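Local structure of cytoplasmic export protein 1 (Saccharomyces cerevisiae, 3VWA) at residues G148-S153 with R168-I173; M283-I288 with T335-V340; Q348-P353 with P383-G388; I446-S451 with G455-I460. The protein takes part in nuclear tRNA export, binding tRNA and perhaps collecting it from export receptors at the nuclear pore to hand aminoacylated tRNAs on to the translation machinery. All blocks are in the same frame, centred on the assembly; numbering follows the deposited sequence.

From the N terminus the four contacts come in series; none nests within or crosses another. Interaction 1 closes a 14-residue loop by bringing helix 160-174 against the turn after strand 144-146 in the N-terminal kinase-like domain. Interaction 2 spans 46 residues and sits close to the centre of the chain, tying helix 283-303 to the loop that follows helix 321-335. Interaction 3, about 25 Å on between centres, joins the ends of helices 342-351 and 374-387. Interaction 4 folds an interhelical turn onto helix 454-469 after a break of only three residues. Interactions 1 and 4 lie on opposite sides of the chain's centre, about 75 Å apart between centres.

Interaction 1 of 4, residues G148-S153 with R168-I173; sequences GLELCS and RSYYNI
OE1 of Glu150 is held by a water that donates to it over 2.9 Å and stands 3.0 Å from OH of Tyr170, so acid and phenol meet through one shared water. The other carboxylate oxygen, OE2, is hydrogen-bonded to the indole NE1 of Trp26, which leaves both ends of this buried group with a partner. The carboxylate is turned 38° from the Tyr170 ring, whose CE1 lies 4.0 Å from OE1 of Glu150. Leu151 handles the apolar half: its CD2 comes within 3.7 Å of CB of Tyr170, while CD1 sits equally near CG and CD2 of the ring. Tyr170 gets there because its CG is anti to the backbone N (chi1 173°), swinging the ring off the helix toward the turn. A leucine in its place would probably leave the water without its phenol partner and Leu151 with less to pack on. The turn, type I from Leu149 to Cys152, follows strand 144-146 at the place that probably corresponds to the start of a kinase activation segment; it is wedged between helix 160-174, carrying Tyr170, and helix 52-64, where Leu54 touches Leu151.

Interaction 2 of 4, residues M283-I288 with T335-V340; sequences MIENFI and TNTFPV
The methyl CG2 of Thr335 stands off one face of the Glu285 carboxylate, displaced past OE2, 3.7 Å from that oxygen and slightly farther from CD of Glu285; the Phe338 ring, the flat group of the loop, faces away from Glu285 and has OD1 of Asn336 in plane at its edge. The loop opens with a Schellman motif: helix 321-335 ends and Asn336 takes a positive phi, turning the chain so that Thr335 and Thr337 both face helix 283-303 in this all-helical part of the molecule. Glu285 lies across both. With its CG anti to the carbonyl carbon (chi1 -59°) and a bend at chi2, the chain lays its methylene against Thr337, CG of Glu285 being 3.3 Å from OG1 of Thr337, and curls OE1 back to a hydrogen bond with the backbone N of Gly282, just before this segment. An alanine here would probably leave the N of Gly282 without that acceptor and open a gap beside the two threonines. Next to Glu285, Ile284 adds a looser apolar touch, CG2 to CG2 of Thr335 at 4.1 Å, and packs also on Leu331. The helix widens into a pi-type turn at 284-288, with Ile288 N bonded to the carbonyl O of Met283, a selenomethionine. A water donates to the carbonyl O of Glu285 over 2.8 Å and makes a weak, longer bond with OG1 of Thr337.

Interaction 3 of 4, residues Q348-P353 with P383-G388; sequences QSFKLP and PHFIQG
His384 points across at the end of helix 342-351. Its CB lies 3.7 Å from the carbonyl O of Phe350 and touches CB of that residue more loosely; CG, one atom out, is still 4.1 Å from the same oxygen, which is hydrogen-bonded to NH1 of Arg358. Farther along, the ring turns a face to Lys351: CG of Lys351 stands 3.6 Å above the plane, shifted toward the rim, with CE1 of His384 at 3.7 Å and NE2 almost as near. This is a CH-pi contact, 26° off the ring normal. ND1 of His384 makes a weak hydrogen bond back to Arg380 O, one turn earlier on its own helix, and this would tend to fix the ring's rotation. The contact joins helix 374-387, whose end lies in the first HEAT repeat, to the preceding helix 342-351 of the solenoid. Lys351 carries its ammonium past the ring, and NZ stops 5.0 Å from NE2 of His384; a positive charge so close would be expected to discourage protonation of the imidazole. On the buried side Phe350 and Phe385 lie next to each other and point the same way. CE1 of Phe350 comes within 4.1 Å of CB of Phe385, near the plane of the Phe385 ring; the Phe385 side chain also touches Leu362, Leu365 and Ile407.

Interaction 4 of 4, residues I446-S451 with G455-I460; sequences ISTILS and GNRSNI
The turn that links helix 433-446 to helix 454-469 folds back on the first turns of the second helix, Ser447, Thr448 and Leu450 meeting Arg457 and Ile460. Arg457 is the central piece. Its CG, anti to the backbone N (chi1 -176°), sends the chain straight out from the helix, and CG comes to 3.4 Å from the carbonyl O of Ser447, with CD of Arg457 also close to that oxygen. These are contacts of the aliphatic stem, alongside the backbone of the turn. Beyond them the chain bends at chi3, and NH1 passes 4.0 Å from the methyl CG2 of Thr448; the guanidinium finds its hydrogen-bond partner farther on, NH2 bonding to the carbonyl O of Leu490. Helices 433-446 and 454-469 lie between the two HEAT repeats of this chain, 381-419 and 494-530, and belong to the same run of stacked helices. Leu490 sits in the loop before helix 493-504, so Arg457 ties one interhelical connection to another; the side chains of Ser447 and Thr448 touch Leu490 as well. Three residues after Arg457, Ile460 looks to the same turn, and its CD1 meets CD2 of Leu450 tip to tip at 3.6 Å. Leu450 is also packed on Leu421, so this methyl pair bridges helices 413-427 and 454-469 through the turn. The hydroxyl of Ser447 is turned back to the preceding helix: OG is hydrogen-bonded to the carbonyl O of Ser444, and CB is what faces CG of Arg457, 4.2 Å away.

Interaction 1 of 4, residues G148-S153 with R168-I173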
loop_
_atom_site.group_PDB
_atom_site.type_symbol
_atom_site.label_atom_id
_atom_site.label_comp_id
_atom_site.label_asym_id
_atom_site.label_seq_id
_atom_site.Cartn_x
_atom_site.Cartn_y
_atom_site.Cartn_z
ATOM N N GLY A 148 24.980 -12.822 -8.860
ATOM C CA GLY A 148 26.082 -13.741 -8.565
ATOM C C GLY A 148 26.660 -14.428 -9.773
ATOM O O GLY A 148 26.392 -15.610 -10.067
ATOM N N LEU A 149 27.568 -13.707 -10.398
ATOM C CA LEU A 149 28.056 -14.037 -11.708
ATOM C C LEU A 149 29.538 -14.492 -11.589
ATOM O O LEU A 149 30.262 -14.618 -12.592
ATOM C CB LEU A 149 27.873 -12.758 -12.523
ATOM C CG LEU A 149 26.799 -12.649 -13.625
ATOM C CD1 LEU A 149 25.653 -13.680 -13.588
ATOM C CD2 LEU A 149 26.294 -11.213 -13.744
ATOM N N GLU A 150 29.965 -14.788 -10.357
ATOM C CA GLU A 150 31.368 -15.201 -10.068
ATOM C C GLU A 150 31.918 -16.322 -10.952
ATOM O O GLU A 150 33.081 -16.283 -11.382
ATOM C CB GLU A 150 31.545 -15.613 -8.604
ATOM C CG GLU A 150 31.257 -14.501 -7.610
ATOM C CD GLU A 150 29.784 -14.315 -7.302
ATOM O OE1 GLU A 150 28.948 -15.073 -7.819
ATOM O OE2 GLU A 150 29.453 -13.408 -6.511
ATOM N N LEU A 151 31.085 -17.322 -11.214
ATOM C CA LEU A 151 31.512 -18.507 -11.947
ATOM C C LEU A 151 31.032 -18.471 -13.401
ATOM O O LEU A 151 31.344 -19.338 -14.188
ATOM C CB LEU A 151 30.950 -19.752 -11.238
ATOM C CG LEU A 151 31.587 -20.140 -9.896
ATOM C CD1 LEU A 151 31.010 -21.482 -9.460
ATOM C CD2 LEU A 151 33.094 -20.265 -10.027
ATOM N N CYS A 152 30.247 -17.464 -13.741
ATOM C CA CYS A 152 29.542 -17.451 -15.001
ATOM C C CYS A 152 30.481 -17.413 -16.206
ATOM O O CYS A 152 31.382 -16.555 -16.309
ATOM C CB CYS A 152 28.625 -16.237 -15.050
ATOM S SG CYS A 152 27.670 -16.164 -16.569
ATOM N N SER A 153 30.246 -18.334 -17.118
ATOM C CA SER A 153 30.967 -18.398 -18.403
ATOM C C SER A 153 30.091 -19.042 -19.512
ATOM O O SER A 153 29.086 -19.734 -19.240
ATOM C CB SER A 153 32.306 -19.159 -18.254
ATOM O OG SER A 153 32.338 -19.963 -17.066
ATOM N N ARG A 168 35.084 -25.545 -7.509
ATOM C CA ARG A 168 35.635 -25.968 -6.229
ATOM C C ARG A 168 36.103 -24.777 -5.358
ATOM O O ARG A 168 35.747 -24.671 -4.189
ATOM C CB ARG A 168 36.771 -26.982 -6.445
ATOM N N SER A 169 36.864 -23.850 -5.926
ATOM C CA SER A 169 37.364 -22.749 -5.077
ATOM C C SER A 169 36.171 -21.885 -4.587
ATOM O O SER A 169 36.069 -21.556 -3.391
ATOM C CB SER A 169 38.442 -21.929 -5.811
ATOM O OG SER A 169 37.883 -21.103 -6.819
ATOM N N TYR A 170 35.243 -21.582 -5.502
ATOM C CA TYR A 170 34.020 -20.840 -5.161
ATOM C C TYR A 170 33.255 -21.469 -3.988
ATOM O O TYR A 170 33.006 -20.829 -2.978
ATOM C CB TYR A 170 33.120 -20.704 -6.395
ATOM C CG TYR A 170 31.781 -20.111 -6.076
ATOM C CD1 TYR A 170 31.611 -18.729 -5.972
ATOM C CD2 TYR A 170 30.680 -20.934 -5.811
ATOM C CE1 TYR A 170 30.372 -18.179 -5.647
ATOM C CE2 TYR A 170 29.435 -20.396 -5.474
ATOM C CZ TYR A 170 29.286 -19.022 -5.397
ATOM O OH TYR A 170 28.061 -18.500 -5.071
ATOM N N TYR A 171 32.905 -22.736 -4.126
ATOM C CA TYR A 171 32.184 -23.460 -3.073
ATOM C C TYR A 171 32.961 -23.605 -1.772
ATOM O O TYR A 171 32.368 -23.590 -0.709
ATOM C CB TYR A 171 31.685 -24.811 -3.602
ATOM C CG TYR A 171 30.425 -24.613 -4.388
ATOM C CD1 TYR A 171 29.181 -24.597 -3.752
ATOM C CD2 TYR A 171 30.477 -24.352 -5.742
ATOM C CE1 TYR A 171 28.014 -24.386 -4.468
ATOM C CE2 TYR A 171 29.317 -24.134 -6.477
ATOM C CZ TYR A 171 28.098 -24.152 -5.831
ATOM O OH TYR A 171 26.970 -23.928 -6.547
ATOM N N ASN A 172 34.290 -23.706 -1.865
ATOM C CA ASN A 172 35.155 -23.694 -0.682
ATOM C C ASN A 172 35.148 -22.347 0.043
ATOM O O ASN A 172 35.155 -22.299 1.283
ATOM C CB ASN A 172 36.592 -24.087 -1.047
ATOM N N ILE A 173 35.150 -21.259 -0.736
ATOM C CA ILE A 173 35.105 -19.920 -0.175
ATOM C C ILE A 173 33.769 -19.756 0.531
ATOM O O ILE A 173 33.718 -19.373 1.695
ATOM C CB ILE A 173 35.328 -18.829 -1.265
ATOM C CG1 ILE A 173 36.826 -18.719 -1.578
ATOM C CG2 ILE A 173 34.725 -17.491 -0.835
ATOM C CD1 ILE A 173 37.151 -18.502 -3.045
HETATM O O HOH W 1 27.025 -15.842 -5.828
#

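Interaction 2 of 4, residues M283-I288 with T335-V340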
loop_
_atom_site.group_PDB
_atom_site.type_symbol
_atom_site.label_atom_id
_atom_site.label_comp_id
_atom_site.label_asym_id
_atom_site.label_seq_id
_atom_site.Cartn_x
_atom_site.Cartn_y
_atom_site.Cartn_z
HETATM N N MSE A 283 5.055 -6.028 -6.341
HETATM C CA MSE A 283 4.158 -6.226 -7.495
HETATM C C MSE A 283 2.874 -5.474 -7.316
HETATM O O MSE A 283 2.331 -4.830 -8.269
HETATM C CB MSE A 283 3.818 -7.681 -7.829
HETATM C CG MSE A 283 3.215 -7.548 -9.226
HETATM SE SE MSE A 283 2.646 -9.198 -10.038
HETATM C CE MSE A 283 1.474 -10.146 -8.762
ATOM N N ILE A 284 2.336 -5.543 -6.106
ATOM C CA ILE A 284 1.129 -4.802 -5.829
ATOM C C ILE A 284 1.403 -3.296 -5.766
ATOM O O ILE A 284 0.739 -2.504 -6.460
ATOM C CB ILE A 284 0.463 -5.255 -4.516
ATOM C CG1 ILE A 284 -0.102 -6.675 -4.729
ATOM C CG2 ILE A 284 -0.597 -4.221 -4.109
ATOM C CD1 ILE A 284 -1.038 -7.169 -3.652
ATOM N N GLU A 285 2.370 -2.921 -4.929
ATOM C CA GLU A 285 2.700 -1.515 -4.650
ATOM C C GLU A 285 3.204 -0.766 -5.868
ATOM O O GLU A 285 2.793 0.364 -6.105
ATOM C CB GLU A 285 3.770 -1.410 -3.547
ATOM C CG GLU A 285 3.410 -2.022 -2.204
ATOM C CD GLU A 285 3.691 -3.529 -2.115
ATOM O OE1 GLU A 285 3.846 -4.188 -3.165
ATOM O OE2 GLU A 285 3.762 -4.081 -0.991
ATOM N N ASN A 286 4.108 -1.368 -6.629
ATOM C CA ASN A 286 4.827 -0.631 -7.658
ATOM C C ASN A 286 4.554 -1.103 -9.072
ATOM O O ASN A 286 5.144 -0.586 -9.994
ATOM C CB ASN A 286 6.348 -0.670 -7.403
ATOM C CG ASN A 286 6.723 -0.096 -6.042
ATOM O OD1 ASN A 286 6.132 0.882 -5.580
ATOM N ND2 ASN A 286 7.636 -0.756 -5.361
ATOM N N PHE A 287 3.677 -2.079 -9.261
ATOM C CA PHE A 287 3.348 -2.498 -10.617
ATOM C C PHE A 287 1.851 -2.368 -10.757
ATOM O O PHE A 287 1.357 -1.508 -11.521
ATOM C CB PHE A 287 3.811 -3.951 -10.878
ATOM C CG PHE A 287 4.012 -4.284 -12.326
ATOM C CD1 PHE A 287 3.539 -3.446 -13.330
ATOM C CD2 PHE A 287 4.646 -5.482 -12.696
ATOM C CE1 PHE A 287 3.699 -3.779 -14.663
ATOM C CE2 PHE A 287 4.829 -5.808 -14.037
ATOM C CZ PHE A 287 4.350 -4.960 -15.018
ATOM N N ILE A 288 1.111 -3.191 -10.000
ATOM C CA ILE A 288 -0.342 -3.197 -10.152
ATOM C C ILE A 288 -1.017 -1.836 -9.867
ATOM O O ILE A 288 -1.761 -1.306 -10.714
ATOM C CB ILE A 288 -1.012 -4.368 -9.365
ATOM C CG1 ILE A 288 -0.499 -5.713 -9.869
ATOM C CG2 ILE A 288 -2.505 -4.298 -9.500
ATOM C CD1 ILE A 288 -0.923 -6.915 -9.035
ATOM N N THR A 335 -1.240 -1.723 1.988
ATOM C CA THR A 335 0.214 -1.765 1.848
ATOM C C THR A 335 0.836 -0.474 2.366
ATOM O O THR A 335 2.048 -0.288 2.304
ATOM C CB THR A 335 0.656 -1.934 0.380
ATOM O OG1 THR A 335 0.074 -0.898 -0.439
ATOM C CG2 THR A 335 0.266 -3.311 -0.171
ATOM N N ASN A 336 0.010 0.450 2.827
ATOM C CA ASN A 336 0.537 1.750 3.183
ATOM C C ASN A 336 1.550 2.331 2.160
ATOM O O ASN A 336 2.580 2.865 2.557
ATOM C CB ASN A 336 1.148 1.712 4.595
ATOM C CG ASN A 336 1.343 3.101 5.171
ATOM O OD1 ASN A 336 0.536 3.996 4.923
ATOM N ND2 ASN A 336 2.426 3.298 5.926
ATOM N N THR A 337 1.242 2.212 0.861
ATOM C CA THR A 337 2.011 2.809 -0.231
ATOM C C THR A 337 1.049 3.553 -1.158
ATOM O O THR A 337 -0.082 3.144 -1.326
ATOM C CB THR A 337 2.694 1.734 -1.116
ATOM O OG1 THR A 337 1.705 0.782 -1.541
ATOM C CG2 THR A 337 3.862 1.006 -0.377
ATOM N N PHE A 338 1.534 4.585 -1.821
ATOM C CA PHE A 338 0.698 5.547 -2.506
ATOM C C PHE A 338 1.520 6.090 -3.640
ATOM O O PHE A 338 2.601 6.593 -3.402
ATOM C CB PHE A 338 0.372 6.689 -1.523
ATOM C CG PHE A 338 -0.469 6.247 -0.377
ATOM C CD1 PHE A 338 0.116 5.875 0.831
ATOM C CD2 PHE A 338 -1.827 6.139 -0.517
ATOM C CE1 PHE A 338 -0.647 5.393 1.874
ATOM C CE2 PHE A 338 -2.613 5.693 0.534
ATOM C CZ PHE A 338 -2.010 5.315 1.737
ATOM N N PRO A 339 1.034 5.978 -4.880
ATOM C CA PRO A 339 1.902 6.381 -6.000
ATOM C C PRO A 339 1.955 7.888 -6.184
ATOM O O PRO A 339 1.063 8.596 -5.737
ATOM C CB PRO A 339 1.215 5.749 -7.227
ATOM C CG PRO A 339 -0.212 5.615 -6.790
ATOM C CD PRO A 339 -0.190 5.292 -5.341
ATOM N N VAL A 340 3.002 8.364 -6.851
ATOM C CA VAL A 340 3.120 9.774 -7.201
ATOM C C VAL A 340 1.839 10.206 -7.885
ATOM O O VAL A 340 1.397 9.589 -8.830
ATOM C CB VAL A 340 4.416 10.065 -8.023
ATOM C CG1 VAL A 340 4.358 11.396 -8.760
ATOM C CG2 VAL A 340 5.607 10.086 -7.091
HETATM O O HOH W 2 1.577 2.267 -4.449
#

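Interaction 3 of 4, residues Q348-P353 with P383-G388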
loop_
_atom_site.group_PDB
_atom_site.type_symbol
_atom_site.label_atom_id
_atom_site.label_comp_id
_atom_site.label_asym_id
_atom_site.label_seq_id
_atom_site.Cartn_x
_atom_site.Cartn_y
_atom_site.Cartn_z
ATOM N N GLN A 348 -9.367 14.522 -8.313
ATOM C CA GLN A 348 -10.123 14.355 -9.540
ATOM C C GLN A 348 -11.373 13.545 -9.262
ATOM O O GLN A 348 -12.501 13.835 -9.736
ATOM C CB GLN A 348 -9.198 13.583 -10.498
ATOM C CG GLN A 348 -8.964 14.208 -11.865
ATOM C CD GLN A 348 -8.664 13.148 -12.938
ATOM O OE1 GLN A 348 -8.037 12.114 -12.674
ATOM N NE2 GLN A 348 -9.143 13.398 -14.153
ATOM N N SER A 349 -11.203 12.514 -8.443
ATOM C CA SER A 349 -12.339 11.694 -8.124
ATOM C C SER A 349 -13.391 12.410 -7.268
ATOM O O SER A 349 -14.558 12.145 -7.437
ATOM C CB SER A 349 -11.897 10.333 -7.604
ATOM O OG SER A 349 -11.404 10.419 -6.281
ATOM N N PHE A 350 -12.980 13.371 -6.434
ATOM C CA PHE A 350 -13.918 14.243 -5.680
ATOM C C PHE A 350 -14.689 15.232 -6.558
ATOM O O PHE A 350 -15.853 15.547 -6.278
ATOM C CB PHE A 350 -13.205 14.956 -4.504
ATOM C CG PHE A 350 -13.281 14.178 -3.187
ATOM C CD1 PHE A 350 -14.396 14.310 -2.349
ATOM C CD2 PHE A 350 -12.290 13.259 -2.827
ATOM C CE1 PHE A 350 -14.530 13.576 -1.164
ATOM C CE2 PHE A 350 -12.406 12.535 -1.628
ATOM C CZ PHE A 350 -13.514 12.700 -0.783
ATOM N N LYS A 351 -14.057 15.677 -7.639
ATOM C CA LYS A 351 -14.707 16.528 -8.628
ATOM C C LYS A 351 -15.665 15.723 -9.512
ATOM O O LYS A 351 -16.498 16.307 -10.184
ATOM C CB LYS A 351 -13.684 17.177 -9.569
ATOM C CG LYS A 351 -12.664 18.139 -8.984
ATOM C CD LYS A 351 -11.865 18.725 -10.143
ATOM C CE LYS A 351 -11.124 19.996 -9.771
ATOM N NZ LYS A 351 -9.829 19.721 -9.075
ATOM N N LEU A 352 -15.549 14.397 -9.550
ATOM C CA LEU A 352 -16.493 13.598 -10.375
ATOM C C LEU A 352 -17.945 13.704 -9.900
ATOM O O LEU A 352 -18.216 13.571 -8.726
ATOM C CB LEU A 352 -16.113 12.135 -10.396
ATOM C CG LEU A 352 -14.931 11.807 -11.265
ATOM C CD1 LEU A 352 -14.556 10.389 -10.915
ATOM C CD2 LEU A 352 -15.311 11.950 -12.740
ATOM N N PRO A 353 -18.892 13.945 -10.818
ATOM C CA PRO A 353 -20.206 14.109 -10.185
ATOM C C PRO A 353 -20.902 12.777 -9.881
ATOM O O PRO A 353 -22.049 12.785 -9.425
ATOM C CB PRO A 353 -20.988 14.995 -11.191
ATOM C CG PRO A 353 -19.931 15.589 -12.086
ATOM C CD PRO A 353 -18.836 14.546 -12.161
ATOM N N PRO A 383 -13.968 21.392 -0.223
ATOM C CA PRO A 383 -14.978 22.162 -0.935
ATOM C C PRO A 383 -15.889 21.268 -1.787
ATOM O O PRO A 383 -17.033 21.617 -2.000
ATOM C CB PRO A 383 -14.134 23.099 -1.825
ATOM C CG PRO A 383 -12.859 23.248 -1.046
ATOM C CD PRO A 383 -12.614 21.852 -0.550
ATOM N N HIS A 384 -15.407 20.132 -2.264
ATOM C CA HIS A 384 -16.298 19.216 -3.029
ATOM C C HIS A 384 -16.968 18.289 -2.085
ATOM O O HIS A 384 -18.165 17.954 -2.207
ATOM C CB HIS A 384 -15.478 18.421 -4.058
ATOM C CG HIS A 384 -14.695 19.298 -5.001
ATOM N ND1 HIS A 384 -13.345 19.329 -5.026
ATOM C CD2 HIS A 384 -15.127 20.211 -5.953
ATOM C CE1 HIS A 384 -12.939 20.206 -5.955
ATOM N NE2 HIS A 384 -14.027 20.747 -6.522
ATOM N N PHE A 385 -16.200 17.851 -1.097
ATOM C CA PHE A 385 -16.745 16.985 -0.091
ATOM C C PHE A 385 -18.068 17.533 0.465
ATOM O O PHE A 385 -19.088 16.829 0.563
ATOM C CB PHE A 385 -15.713 16.815 0.997
ATOM C CG PHE A 385 -16.288 16.351 2.298
ATOM C CD1 PHE A 385 -16.525 14.986 2.534
ATOM C CD2 PHE A 385 -16.609 17.286 3.295
ATOM C CE1 PHE A 385 -17.051 14.554 3.749
ATOM C CE2 PHE A 385 -17.110 16.852 4.507
ATOM C CZ PHE A 385 -17.344 15.496 4.715
ATOM N N ILE A 386 -18.042 18.812 0.809
ATOM C CA ILE A 386 -19.119 19.431 1.578
ATOM C C ILE A 386 -20.388 19.663 0.783
ATOM O O ILE A 386 -21.465 19.633 1.337
ATOM C CB ILE A 386 -18.622 20.766 2.273
ATOM C CG1 ILE A 386 -19.528 21.137 3.446
ATOM C CG2 ILE A 386 -18.359 21.894 1.278
ATOM C CD1 ILE A 386 -19.513 20.052 4.507
ATOM N N GLN A 387 -20.257 19.883 -0.516
ATOM C CA GLN A 387 -21.417 19.986 -1.417
ATOM C C GLN A 387 -22.228 18.725 -1.331
ATOM O O GLN A 387 -23.420 18.731 -1.651
ATOM C CB GLN A 387 -20.986 20.217 -2.883
ATOM C CG GLN A 387 -20.320 21.557 -3.161
ATOM C CD GLN A 387 -20.827 22.669 -2.246
ATOM O OE1 GLN A 387 -21.692 23.450 -2.607
ATOM N NE2 GLN A 387 -20.274 22.738 -1.045
ATOM N N GLY A 388 -21.603 17.634 -0.905
ATOM C CA GLY A 388 -22.406 16.402 -0.643
ATOM C C GLY A 388 -23.667 16.701 0.183
ATOM O O GLY A 388 -24.687 15.998 0.083
#

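Interaction 4 of 4, residues I446-S451 with G455-I460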
loop_
_atom_site.group_PDB
_atom_site.type_symbol
_atom_site.label_atom_id
_atom_site.label_comp_id
_atom_site.label_asym_id
_atom_site.label_seq_id
_atom_site.Cartn_x
_atom_site.Cartn_y
_atom_site.Cartn_z
ATOM N N ILE A 446 -19.072 18.667 17.415
ATOM C CA ILE A 446 -18.044 19.598 17.010
ATOM C C ILE A 446 -17.993 20.931 17.772
ATOM O O ILE A 446 -17.095 21.699 17.522
ATOM C CB ILE A 446 -18.131 19.988 15.487
ATOM C CG1 ILE A 446 -19.143 21.115 15.270
ATOM C CG2 ILE A 446 -18.336 18.762 14.598
ATOM C CD1 ILE A 446 -19.650 21.234 13.845
ATOM N N SER A 447 -18.970 21.199 18.634
ATOM C CA SER A 447 -19.115 22.463 19.365
ATOM C C SER A 447 -17.882 22.925 20.112
ATOM O O SER A 447 -17.588 24.100 20.121
ATOM C CB SER A 447 -20.251 22.323 20.355
ATOM O OG SER A 447 -19.938 21.363 21.377
ATOM N N THR A 448 -17.148 21.987 20.686
ATOM C CA THR A 448 -15.967 22.283 21.455
ATOM C C THR A 448 -14.710 22.420 20.611
ATOM O O THR A 448 -13.661 22.756 21.185
ATOM C CB THR A 448 -15.652 21.149 22.470
ATOM O OG1 THR A 448 -15.751 19.904 21.817
ATOM C CG2 THR A 448 -16.654 21.140 23.609
ATOM N N ILE A 449 -14.767 22.130 19.298
ATOM C CA ILE A 449 -13.562 22.419 18.457
ATOM C C ILE A 449 -13.635 23.700 17.623
ATOM O O ILE A 449 -12.704 24.015 16.897
ATOM C CB ILE A 449 -13.092 21.264 17.527
ATOM C CG1 ILE A 449 -14.095 21.072 16.402
ATOM C CG2 ILE A 449 -12.731 20.027 18.352
ATOM C CD1 ILE A 449 -14.073 19.682 15.848
ATOM N N LEU A 450 -14.733 24.427 17.739
ATOM C CA LEU A 450 -14.809 25.753 17.176
ATOM C C LEU A 450 -13.799 26.668 17.882
ATOM O O LEU A 450 -13.512 26.525 19.080
ATOM C CB LEU A 450 -16.241 26.302 17.300
ATOM C CG LEU A 450 -17.269 25.820 16.263
ATOM C CD1 LEU A 450 -16.986 24.451 15.667
ATOM C CD2 LEU A 450 -18.652 25.798 16.877
ATOM N N SER A 451 -13.202 27.579 17.138
ATOM C CA SER A 451 -12.430 28.605 17.830
ATOM C C SER A 451 -13.361 29.810 18.159
ATOM O O SER A 451 -13.348 30.836 17.493
ATOM C CB SER A 451 -11.149 28.975 17.053
ATOM O OG SER A 451 -11.396 29.956 16.054
ATOM N N GLY A 455 -18.838 31.315 25.801
ATOM C CA GLY A 455 -20.154 32.019 25.662
ATOM C C GLY A 455 -20.820 31.672 24.323
ATOM O O GLY A 455 -21.999 31.278 24.251
ATOM N N ASN A 456 -20.055 31.793 23.252
ATOM C CA ASN A 456 -20.653 31.573 21.964
ATOM C C ASN A 456 -20.909 30.103 21.712
ATOM O O ASN A 456 -21.877 29.740 21.082
ATOM C CB ASN A 456 -19.782 32.095 20.852
ATOM C CG ASN A 456 -20.532 32.163 19.542
ATOM O OD1 ASN A 456 -20.124 31.568 18.532
ATOM N ND2 ASN A 456 -21.655 32.886 19.556
ATOM N N ARG A 457 -20.036 29.260 22.230
ATOM C CA ARG A 457 -20.277 27.820 22.146
ATOM C C ARG A 457 -21.635 27.500 22.753
ATOM O O ARG A 457 -22.433 26.729 22.174
ATOM C CB ARG A 457 -19.164 27.068 22.853
ATOM C CG ARG A 457 -19.230 25.567 22.770
ATOM C CD ARG A 457 -18.122 25.005 23.642
ATOM N NE ARG A 457 -18.427 25.057 25.095
ATOM C CZ ARG A 457 -17.508 24.837 26.027
ATOM N NH1 ARG A 457 -16.273 24.575 25.640
ATOM N NH2 ARG A 457 -17.809 24.887 27.328
ATOM N N SER A 458 -21.859 28.061 23.948
ATOM C CA SER A 458 -23.173 27.984 24.638
ATOM C C SER A 458 -24.333 28.466 23.801
ATOM O O SER A 458 -25.381 27.806 23.751
ATOM C CB SER A 458 -23.161 28.733 25.977
ATOM O OG SER A 458 -22.424 27.982 26.928
ATOM N N ASN A 459 -24.175 29.616 23.153
ATOM C CA ASN A 459 -25.242 30.124 22.240
ATOM C C ASN A 459 -25.505 29.208 21.058
ATOM O O ASN A 459 -26.618 28.968 20.710
ATOM C CB ASN A 459 -24.878 31.517 21.689
ATOM C CG ASN A 459 -24.900 32.567 22.756
ATOM O OD1 ASN A 459 -25.471 32.338 23.833
ATOM N ND2 ASN A 459 -24.301 33.738 22.477
ATOM N N ILE A 460 -24.448 28.706 20.457
ATOM C CA ILE A 460 -24.558 27.679 19.443
ATOM C C ILE A 460 -25.318 26.431 19.880
ATOM O O ILE A 460 -26.206 25.937 19.172
ATOM C CB ILE A 460 -23.149 27.307 18.968
ATOM C CG1 ILE A 460 -22.575 28.484 18.163
ATOM C CG2 ILE A 460 -23.170 25.973 18.211
ATOM C CD1 ILE A 460 -21.104 28.290 17.862
#